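Local coordinates for protein aromatic-ring-hydroxylating dioxygenase beta subunit (Catenulispora acidiphila, PDB 6VW4) that is of unknown function but has an NTF2-like fold and binds the aromatic polyketide S-DNPA in its pocket, consistent with a role in polyketide biosynthesis, at residues V74-M79 with V104-V109; G115-V120 with E140-T145. All coordinates share one frame; numbering follows the deposited sequence.

Interaction 1 (V74-M79 with V104-V109); sequences VQRRHM and VLTTRV. With SDN ([(3S)-9-hydroxy-1-methyl-10-oxo-4,10-dihydro-3H-benzo[g]isochromen-3-yl]acetic acid), chain C.
Two strands of the curved sheet of an NTF2-like fold form an antiparallel hairpin here, Q75 to H78 pairing with V104 to T107. Q75 with T107 and R77 with L105 are hydrogen-bonded pairs, and R76 with T106 and H78 with V104 are the non-hydrogen-bonded ones. The shortest rung is L105 N to R77 O, 2.8 Å. A water spans the far end, accepting from T107 OG1 and donating to Q75 O.

R76, H78, V104 and T106 share the face that meets the ligand. The R76 chain bends at chi2 (-131°) and chi3 (-53°), which brings its guanidinium beside V104: CG1 of the valine lies over one face, 3.8 Å from NH1, off the centre of the group. Near the guanidinium plane, NH1 gives a weak but straight hydrogen bond to the ligand carboxylate, 3.3 Å to O1. H78 has its NE2 3.8 Å from ligand C13, while its ND1 is held by D26 of helix 8-26, which helps to set the ring's rotation.

On the reverse face R77 runs away from the hairpin, its guanidinium salt-bridged to D142 of the second subunit. Q75 NE2 sits over the centre of one face of that guanidinium and bonds to R76 O and D26 O. Farther along, the extended M79 chain crosses L105, and CE touches CD1, a short 3.3 Å.

Interaction 2 (G115-V120 with E140-T145); sequences GPSCPV and EHDNRT. With SDN ([(3S)-9-hydroxy-1-methyl-10-oxo-4,10-dihydro-3H-benzo[g]isochromen-3-yl]acetic acid), chain C.
The H141 imidazole has P116, which follows a cis peptide bond, over one of its faces, CG being 4.5 Å from CD2. C118 SG approaches the ring obliquely, 4.2 Å from the centroid and 39° off the normal, a sulfur-aromatic contact. Also oblique is the carboxylate of the ligand, whose O2 lies 3.5 Å from H141 NE2. In the ring plane, ND1 donates to E140 O, although it meets that oxygen from well above the carbonyl plane. The same oxygen packs 3.0 Å from C118 CB.

The other flat group is the D142 carboxylate. A chi1 of 154° swings S117 OG away from its backbone N toward this group, and it donates 2.7 Å to D142 OD2, arriving on the anti side and 32° out of the plane. OD1 lies against the P119 ring and takes a salt bridge from R77 of the third subunit, so both oxygens are engaged. D142 N bonds to S117 O, and E140 N to P119 O at 2.9 Å.

H141 is the N-cap residue of helix 142-147, and the bonds of D142 and E140 tie the start of this helix to strand 111-126, which lies in the sheet between strands 96-108 and 132-139.

Overall arrangement
Interactions 1 and 2 lie in series along the chain, their centres about 16 Å apart, and are joined through neighbouring strands 96-108 and 111-126. V104 makes the direct connection, with probable hydrogen bonds from G115 N to V104 O at 2.9 Å and from V104 N to P116 O at 3.2 Å. Both contacts line the S-DNPA pocket: interaction 1 supplies R76 and H78, interaction 2 H141 and V120. R76 approaches O1 of the carboxylate from strand 75-86, and H141, at the start of the last helix, lies near O2. Y33 OH also hydrogen-bonds the ligand. Across subunits the two contacts also meet, because R77 of one copy pairs with D142 of another in this three-chain assembly.

Interaction 1 (V74-M79 with V104-V109)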
ATOM      1  N   VAL A  74      -6.276 -12.858  18.329  1.00 74.39           N
ATOM      2  CA  VAL A  74      -6.555 -12.038  17.157  1.00 62.56           C
ATOM      3  C   VAL A  74      -5.282 -11.342  16.688  1.00 48.57           C
ATOM      4  O   VAL A  74      -4.440 -10.955  17.501  1.00 49.18           O
ATOM      5  CB  VAL A  74      -7.643 -11.007  17.493  1.00 63.69           C
ATOM      6  CG1 VAL A  74      -7.639  -9.886  16.503  1.00 80.94           C
ATOM      7  CG2 VAL A  74      -8.978 -11.666  17.515  1.00 79.77           C
ATOM      8  N   GLN A  75      -5.139 -11.177  15.366  1.00 53.89           N
ATOM      9  CA  GLN A  75      -4.014 -10.431  14.790  1.00 40.75           C
ATOM     10  C   GLN A  75      -4.535  -9.371  13.832  1.00 30.47           C
ATOM     11  O   GLN A  75      -5.019  -9.691  12.746  1.00 39.17           O
ATOM     12  CB  GLN A  75      -3.025 -11.353  14.075  1.00 36.98           C
ATOM     13  CG  GLN A  75      -1.748 -10.641  13.597  1.00 46.23           C
ATOM     14  CD  GLN A  75      -0.995  -9.933  14.727  1.00 45.74           C
ATOM     15  OE1 GLN A  75      -0.475 -10.584  15.633  1.00 47.93           O
ATOM     16  NE2 GLN A  75      -0.939  -8.597  14.678  1.00 35.93           N
ATOM     17  N   ARG A  76      -4.414  -8.127  14.223  1.00 32.75           N
ATOM     18  CA  ARG A  76      -4.773  -7.013  13.369  1.00 35.09           C
ATOM     19  C   ARG A  76      -3.550  -6.491  12.612  1.00 38.66           C
ATOM     20  O   ARG A  76      -2.411  -6.629  13.062  1.00 33.50           O
ATOM     21  CB  ARG A  76      -5.336  -5.864  14.179  1.00 39.87           C
ATOM     22  CG  ARG A  76      -6.186  -6.260  15.354  1.00 52.46           C
ATOM     23  CD  ARG A  76      -7.497  -5.474  15.342  1.00 62.69           C
ATOM     24  NE  ARG A  76      -7.291  -4.031  15.249  1.00 68.23           N
ATOM     25  CZ  ARG A  76      -8.245  -3.160  14.936  1.00 65.52           C
ATOM     26  NH1 ARG A  76      -9.473  -3.593  14.687  1.00 68.53           N
ATOM     27  NH2 ARG A  76      -7.971  -1.863  14.865  1.00 74.99           N
ATOM     28  N   ARG A  77      -3.814  -5.892  11.449  1.00 33.69           N
ATOM     29  CA  ARG A  77      -2.825  -5.269  10.582  1.00 35.62           C
ATOM     30  C   ARG A  77      -3.430  -3.987  10.043  1.00 34.87           C
ATOM     31  O   ARG A  77      -4.598  -3.976   9.662  1.00 34.75           O
ATOM     32  CB  ARG A  77      -2.435  -6.136   9.388  1.00 32.12           C
ATOM     33  CG  ARG A  77      -1.684  -7.402   9.707  1.00 35.22           C
ATOM     34  CD  ARG A  77      -0.390  -7.138  10.430  1.00 42.46           C
ATOM     35  NE  ARG A  77       0.142  -8.393  10.914  1.00 40.62           N
ATOM     36  CZ  ARG A  77       1.105  -8.495  11.812  1.00 38.29           C
ATOM     37  NH1 ARG A  77       1.641  -7.408  12.309  1.00 39.02           N
ATOM     38  NH2 ARG A  77       1.520  -9.685  12.207  1.00 41.96           N
ATOM     39  N   HIS A  78      -2.651  -2.914  10.020  1.00 29.39           N
ATOM     40  CA  HIS A  78      -3.065  -1.644   9.446  1.00 29.55           C
ATOM     41  C   HIS A  78      -2.197  -1.378   8.238  1.00 32.36           C
ATOM     42  O   HIS A  78      -0.980  -1.201   8.385  1.00 34.17           O
ATOM     43  CB  HIS A  78      -2.894  -0.489  10.428  1.00 27.10           C
ATOM     44  CG  HIS A  78      -3.811  -0.569  11.586  1.00 35.26           C
ATOM     45  ND1 HIS A  78      -3.597  -1.426  12.637  1.00 38.45           N
ATOM     46  CD2 HIS A  78      -4.964   0.087  11.854  1.00 40.96           C
ATOM     47  CE1 HIS A  78      -4.591  -1.307  13.499  1.00 39.41           C
ATOM     48  NE2 HIS A  78      -5.421  -0.381  13.057  1.00 42.37           N
ATOM     49  N   MET A  79      -2.817  -1.289   7.068  1.00 31.43           N
ATOM     50  CA  MET A  79      -2.108  -1.018   5.824  1.00 37.02           C
ATOM     51  C   MET A  79      -2.351   0.401   5.371  1.00 34.34           C
ATOM     52  O   MET A  79      -3.479   0.751   4.989  1.00 28.50           O
ATOM     53  CB  MET A  79      -2.576  -1.985   4.745  1.00 31.68           C
ATOM     54  CG  MET A  79      -1.960  -3.314   4.942  1.00 42.32           C
ATOM     55  SD  MET A  79      -2.982  -4.631   4.303  1.00 53.77           S
ATOM     56  CE  MET A  79      -1.971  -6.000   4.964  1.00 47.34           C
ATOM     57  N   VAL A 104      -7.872  -1.641   7.534  1.00 38.14           N
ATOM     58  CA  VAL A 104      -7.726  -2.521   8.690  1.00 32.33           C
ATOM     59  C   VAL A 104      -8.014  -3.964   8.303  1.00 31.08           C
ATOM     60  O   VAL A 104      -9.010  -4.270   7.651  1.00 35.09           O
ATOM     61  CB  VAL A 104      -8.655  -2.065   9.828  1.00 44.49           C
ATOM     62  CG1 VAL A 104      -8.395  -2.877  11.083  1.00 46.15           C
ATOM     63  CG2 VAL A 104      -8.464  -0.584  10.077  1.00 41.33           C
ATOM     64  N   LEU A 105      -7.126  -4.853   8.698  1.00 35.61           N
ATOM     65  CA  LEU A 105      -7.312  -6.288   8.551  1.00 29.09           C
ATOM     66  C   LEU A 105      -7.314  -6.949   9.922  1.00 40.85           C
ATOM     67  O   LEU A 105      -6.540  -6.568  10.810  1.00 37.60           O
ATOM     68  CB  LEU A 105      -6.234  -6.893   7.711  1.00 33.30           C
ATOM     69  CG  LEU A 105      -6.294  -6.393   6.277  1.00 51.39           C
ATOM     70  CD1 LEU A 105      -5.090  -6.931   5.606  1.00 58.59           C
ATOM     71  CD2 LEU A 105      -7.539  -6.853   5.567  1.00 55.71           C
ATOM     72  N   THR A 106      -8.200  -7.925  10.104  1.00 35.46           N
ATOM     73  CA  THR A 106      -8.286  -8.666  11.365  1.00 41.01           C
ATOM     74  C   THR A 106      -8.365 -10.157  11.076  1.00 37.41           C
ATOM     75  O   THR A 106      -9.306 -10.634  10.432  1.00 31.20           O
ATOM     76  CB  THR A 106      -9.492  -8.242  12.200  1.00 42.36           C
ATOM     77  OG1 THR A 106      -9.530  -6.825  12.311  1.00 36.87           O
ATOM     78  CG2 THR A 106      -9.396  -8.828  13.621  1.00 48.41           C
ATOM     79  N   THR A 107      -7.365 -10.874  11.523  1.00 35.53           N
ATOM     80  CA  THR A 107      -7.263 -12.304  11.324  1.00 39.19           C
ATOM     81  C   THR A 107      -7.652 -13.007  12.618  1.00 37.00           C
ATOM     82  O   THR A 107      -7.096 -12.720  13.690  1.00 38.91           O
ATOM     83  CB  THR A 107      -5.844 -12.691  10.900  1.00 45.45           C
ATOM     84  OG1 THR A 107      -5.598 -12.139   9.607  1.00 49.48           O
ATOM     85  CG2 THR A 107      -5.694 -14.220  10.839  1.00 42.60           C
ATOM     86  N   ARG A 108      -8.633 -13.887  12.516  1.00 43.90           N
ATOM     87  CA  ARG A 108      -9.073 -14.766  13.594  1.00 47.09           C
ATOM     88  C   ARG A 108      -8.836 -16.200  13.148  1.00 42.82           C
ATOM     89  O   ARG A 108      -8.501 -16.463  11.986  1.00 49.84           O
ATOM     90  CB  ARG A 108     -10.543 -14.490  13.938  1.00 31.57           C
ATOM     91  CG  ARG A 108     -10.708 -13.226  14.716  1.00 42.69           C
ATOM     92  CD  ARG A 108     -12.150 -12.888  14.857  1.00 42.49           C
ATOM     93  NE  ARG A 108     -12.415 -11.631  15.568  1.00 40.58           N
ATOM     94  CZ  ARG A 108     -12.782 -10.493  14.966  1.00 40.80           C
ATOM     95  NH1 ARG A 108     -12.882 -10.425  13.652  1.00 43.89           N
ATOM     96  NH2 ARG A 108     -13.040  -9.406  15.670  1.00 43.75           N
ATOM     97  N   VAL A 109      -9.006 -17.141  14.085  1.00 63.57           N
ATOM     98  CA  VAL A 109      -8.945 -18.558  13.719  1.00 61.18           C
ATOM     99  C   VAL A 109      -9.981 -18.870  12.646  1.00 53.56           C
ATOM    100  O   VAL A 109      -9.699 -19.594  11.690  1.00 61.64           O
ATOM    101  CB  VAL A 109      -9.126 -19.452  14.958  1.00 68.26           C
ATOM    102  CG1 VAL A 109      -7.854 -19.449  15.816  1.00 75.39           C
ATOM    103  CG2 VAL A 109     -10.341 -18.982  15.769  1.00 84.80           C
TER
HETATM  104  O4  SDN C 201      -3.622   3.813  15.059  1.00 64.73           O
HETATM  105  C11 SDN C 201      -4.328   3.966  13.865  1.00 57.36           C
HETATM  106  C12 SDN C 201      -5.633   3.497  13.716  1.00 58.35           C
HETATM  107  C13 SDN C 201      -6.307   2.794  14.917  1.00 66.94           C
HETATM  108  O5  SDN C 201      -5.718   2.663  15.939  1.00 70.41           O
HETATM  109  C14 SDN C 201      -7.727   2.280  14.767  1.00 81.79           C
HETATM  110  C15 SDN C 201      -8.420   1.596  15.970  1.00 89.40           C
HETATM  111  O3  SDN C 201      -9.859   1.704  16.008  1.00 88.46           O
HETATM  112  C16 SDN C 201      -7.651   0.999  17.158  1.00 82.42           C
HETATM  113  C10 SDN C 201      -3.701   4.555  12.779  1.00 67.24           C
HETATM  114  C9  SDN C 201      -4.378   4.708  11.559  1.00 58.92           C
HETATM  115  C8  SDN C 201      -5.680   4.254  11.414  1.00 60.13           C
HETATM  116  C7  SDN C 201      -6.315   3.638  12.488  1.00 70.66           C
HETATM  117  C6  SDN C 201      -7.779   3.116  12.314  1.00 72.91           C
HETATM  118  C5  SDN C 201      -8.436   2.445  13.519  1.00 78.70           C
HETATM  119  C4  SDN C 201      -9.812   1.964  13.389  1.00 86.00           C
HETATM  120  C3  SDN C 201     -10.505   1.593  14.690  1.00 86.87           C
HETATM  121  C2  SDN C 201     -10.684   0.104  14.454  1.00 87.75           C
HETATM  122  C1  SDN C 201     -12.060  -0.486  14.222  1.00 88.97           C
HETATM  123  O2  SDN C 201     -13.058   0.269  14.163  1.00 87.12           O
HETATM  124  O1  SDN C 201     -12.164  -1.742  14.103  1.00 98.21           O
HETATM  125  O   HOH W   1      -4.337  -9.883   9.955  1.00 37.14           O

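Interaction 2 (G115-V120 with E140-T145)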
ATOM      1  N   GLY A 115     -11.725  -4.571   6.835  1.00 40.65           N
ATOM      2  CA  GLY A 115     -12.361  -3.273   6.969  1.00 32.98           C
ATOM      3  C   GLY A 115     -12.324  -2.862   8.415  1.00 35.24           C
ATOM      4  O   GLY A 115     -11.916  -3.638   9.273  1.00 42.80           O
ATOM      5  N   PRO A 116     -12.669  -1.612   8.711  1.00 36.13           N
ATOM      6  CA  PRO A 116     -13.022  -0.644   7.661  1.00 39.97           C
ATOM      7  C   PRO A 116     -11.866   0.005   6.899  1.00 43.17           C
ATOM      8  O   PRO A 116     -10.693  -0.198   7.172  1.00 35.36           O
ATOM      9  CB  PRO A 116     -13.752   0.462   8.430  1.00 40.95           C
ATOM     10  CG  PRO A 116     -13.009   0.473   9.794  1.00 47.26           C
ATOM     11  CD  PRO A 116     -12.717  -1.029  10.068  1.00 36.06           C
ATOM     12  N   SER A 117     -12.277   0.761   5.895  1.00 36.37           N
ATOM     13  CA  SER A 117     -11.447   1.682   5.158  1.00 40.23           C
ATOM     14  C   SER A 117     -11.550   3.042   5.836  1.00 47.09           C
ATOM     15  O   SER A 117     -12.653   3.488   6.146  1.00 38.95           O
ATOM     16  CB  SER A 117     -11.927   1.713   3.710  1.00 45.90           C
ATOM     17  OG  SER A 117     -11.641   2.910   3.050  1.00 58.54           O
ATOM     18  N   CYS A 118     -10.386   3.686   6.093  1.00 40.53           N
ATOM     19  CA  CYS A 118     -10.311   4.905   6.900  1.00 43.85           C
ATOM     20  C   CYS A 118      -9.386   5.981   6.335  1.00 39.50           C
ATOM     21  O   CYS A 118      -8.168   5.777   6.237  1.00 39.27           O
ATOM     22  CB  CYS A 118      -9.811   4.596   8.312  1.00 40.08           C
ATOM     23  SG  CYS A 118     -10.703   3.378   9.284  1.00 50.49           S
ATOM     24  N   PRO A 119      -9.914   7.131   5.953  1.00 36.39           N
ATOM     25  CA  PRO A 119      -9.039   8.273   5.675  1.00 35.94           C
ATOM     26  C   PRO A 119      -8.537   8.840   6.995  1.00 39.85           C
ATOM     27  O   PRO A 119      -9.267   8.894   7.990  1.00 41.67           O
ATOM     28  CB  PRO A 119      -9.942   9.266   4.924  1.00 40.02           C
ATOM     29  CG  PRO A 119     -11.319   8.834   5.166  1.00 39.56           C
ATOM     30  CD  PRO A 119     -11.326   7.408   5.660  1.00 38.98           C
ATOM     31  N   VAL A 120      -7.263   9.208   7.013  1.00 29.74           N
ATOM     32  CA  VAL A 120      -6.594   9.625   8.238  1.00 31.54           C
ATOM     33  C   VAL A 120      -5.783  10.870   7.943  1.00 32.70           C
ATOM     34  O   VAL A 120      -5.131  10.966   6.893  1.00 33.67           O
ATOM     35  CB  VAL A 120      -5.681   8.524   8.803  1.00 36.54           C
ATOM     36  CG1 VAL A 120      -5.033   8.988  10.132  1.00 40.47           C
ATOM     37  CG2 VAL A 120      -6.442   7.254   9.004  1.00 39.10           C
ATOM     38  N   GLU A 140     -10.983   9.066  10.377  1.00 45.37           N
ATOM     39  CA  GLU A 140     -12.379   8.875   9.977  1.00 50.98           C
ATOM     40  C   GLU A 140     -12.645   7.427   9.554  1.00 50.36           C
ATOM     41  O   GLU A 140     -11.730   6.676   9.184  1.00 47.17           O
ATOM     42  CB  GLU A 140     -12.771   9.803   8.832  1.00 48.03           C
ATOM     43  CG  GLU A 140     -12.467  11.268   9.078  1.00 50.04           C
ATOM     44  CD  GLU A 140     -13.449  11.952  10.008  1.00 70.69           C
ATOM     45  OE1 GLU A 140     -13.187  13.127  10.354  1.00 79.80           O
ATOM     46  OE2 GLU A 140     -14.475  11.330  10.395  1.00 77.02           O
ATOM     47  N   HIS A 141     -13.906   7.026   9.634  1.00 46.93           N
ATOM     48  CA  HIS A 141     -14.341   5.671   9.275  1.00 52.35           C
ATOM     49  C   HIS A 141     -15.292   5.779   8.096  1.00 43.60           C
ATOM     50  O   HIS A 141     -16.332   6.429   8.211  1.00 51.44           O
ATOM     51  CB  HIS A 141     -15.055   4.972  10.427  1.00 56.80           C
ATOM     52  CG  HIS A 141     -14.151   4.545  11.535  1.00 56.10           C
ATOM     53  ND1 HIS A 141     -12.854   4.989  11.648  1.00 65.14           N
ATOM     54  CD2 HIS A 141     -14.359   3.716  12.584  1.00 70.11           C
ATOM     55  CE1 HIS A 141     -12.299   4.452  12.719  1.00 66.62           C
ATOM     56  NE2 HIS A 141     -13.188   3.671  13.301  1.00 76.93           N
ATOM     57  N   ASP A 142     -14.938   5.172   6.958  1.00 42.90           N
ATOM     58  CA  ASP A 142     -15.805   5.294   5.787  1.00 48.37           C
ATOM     59  C   ASP A 142     -17.198   4.712   6.067  1.00 56.36           C
ATOM     60  O   ASP A 142     -18.208   5.274   5.624  1.00 42.84           O
ATOM     61  CB  ASP A 142     -15.191   4.608   4.563  1.00 37.27           C
ATOM     62  CG  ASP A 142     -14.184   5.497   3.801  1.00 51.24           C
ATOM     63  OD1 ASP A 142     -14.181   6.734   3.970  1.00 41.27           O
ATOM     64  OD2 ASP A 142     -13.395   4.928   3.008  1.00 42.59           O
ATOM     65  N   ASN A 143     -17.277   3.584   6.793  1.00 54.23           N
ATOM     66  CA  ASN A 143     -18.585   2.991   7.104  1.00 52.64           C
ATOM     67  C   ASN A 143     -19.456   3.984   7.870  1.00 57.78           C
ATOM     68  O   ASN A 143     -20.606   4.238   7.485  1.00 57.05           O
ATOM     69  CB  ASN A 143     -18.436   1.653   7.876  1.00 45.72           C
ATOM     70  CG  ASN A 143     -17.568   1.760   9.134  1.00 59.56           C
ATOM     71  OD1 ASN A 143     -16.463   2.303   9.111  1.00 65.41           O
ATOM     72  ND2 ASN A 143     -18.054   1.190  10.227  1.00 75.78           N
ATOM     73  N   ARG A 144     -18.893   4.624   8.914  1.00 59.13           N
ATOM     74  CA  ARG A 144     -19.657   5.613   9.684  1.00 57.80           C
ATOM     75  C   ARG A 144     -19.929   6.892   8.901  1.00 59.04           C
ATOM     76  O   ARG A 144     -20.990   7.506   9.068  1.00 71.29           O
ATOM     77  CB  ARG A 144     -18.948   5.973  10.987  1.00 67.26           C
ATOM     78  CG  ARG A 144     -19.850   6.815  11.940  1.00 98.34           C
ATOM     79  CD  ARG A 144     -19.089   7.335  13.150  1.00 97.12           C
ATOM     80  NE  ARG A 144     -19.895   7.943  14.218  1.00 98.08           N
ATOM     81  CZ  ARG A 144     -20.395   9.183  14.196  1.00103.05           C
ATOM     82  NH1 ARG A 144     -20.225   9.965  13.134  1.00 94.28           N
ATOM     83  NH2 ARG A 144     -21.071   9.641  15.245  1.00105.25           N
ATOM     84  N   THR A 145     -19.000   7.312   8.048  1.00 59.40           N
ATOM     85  CA  THR A 145     -19.259   8.463   7.188  1.00 61.59           C
ATOM     86  C   THR A 145     -20.437   8.207   6.248  1.00 67.51           C
ATOM     87  O   THR A 145     -21.214   9.124   5.958  1.00 65.48           O
ATOM     88  CB  THR A 145     -17.978   8.788   6.420  1.00 58.51           C
ATOM     89  OG1 THR A 145     -17.038   9.351   7.339  1.00 68.98           O
ATOM     90  CG2 THR A 145     -18.218   9.737   5.251  1.00 57.61           C
TER
HETATM   91  O4  SDN C 201      -3.622   3.813  15.059  1.00 64.73           O
HETATM   92  C11 SDN C 201      -4.328   3.966  13.865  1.00 57.36           C
HETATM   93  C12 SDN C 201      -5.633   3.497  13.716  1.00 58.35           C
HETATM   94  C13 SDN C 201      -6.307   2.794  14.917  1.00 66.94           C
HETATM   95  O5  SDN C 201      -5.718   2.663  15.939  1.00 70.41           O
HETATM   96  C14 SDN C 201      -7.727   2.280  14.767  1.00 81.79           C
HETATM   97  C15 SDN C 201      -8.420   1.596  15.970  1.00 89.40           C
HETATM   98  O3  SDN C 201      -9.859   1.704  16.008  1.00 88.46           O
HETATM   99  C16 SDN C 201      -7.651   0.999  17.158  1.00 82.42           C
HETATM  100  C10 SDN C 201      -3.701   4.555  12.779  1.00 67.24           C
HETATM  101  C9  SDN C 201      -4.378   4.708  11.559  1.00 58.92           C
HETATM  102  C8  SDN C 201      -5.680   4.254  11.414  1.00 60.13           C
HETATM  103  C7  SDN C 201      -6.315   3.638  12.488  1.00 70.66           C
HETATM  104  C6  SDN C 201      -7.779   3.116  12.314  1.00 72.91           C
HETATM  105  C5  SDN C 201      -8.436   2.445  13.519  1.00 78.70           C
HETATM  106  C4  SDN C 201      -9.812   1.964  13.389  1.00 86.00           C
HETATM  107  C3  SDN C 201     -10.505   1.593  14.690  1.00 86.87           C
HETATM  108  C2  SDN C 201     -10.684   0.104  14.454  1.00 87.75           C
HETATM  109  C1  SDN C 201     -12.060  -0.486  14.222  1.00 88.97           C
HETATM  110  O2  SDN C 201     -13.058   0.269  14.163  1.00 87.12           O
HETATM  111  O1  SDN C 201     -12.164  -1.742  14.103  1.00 98.21           O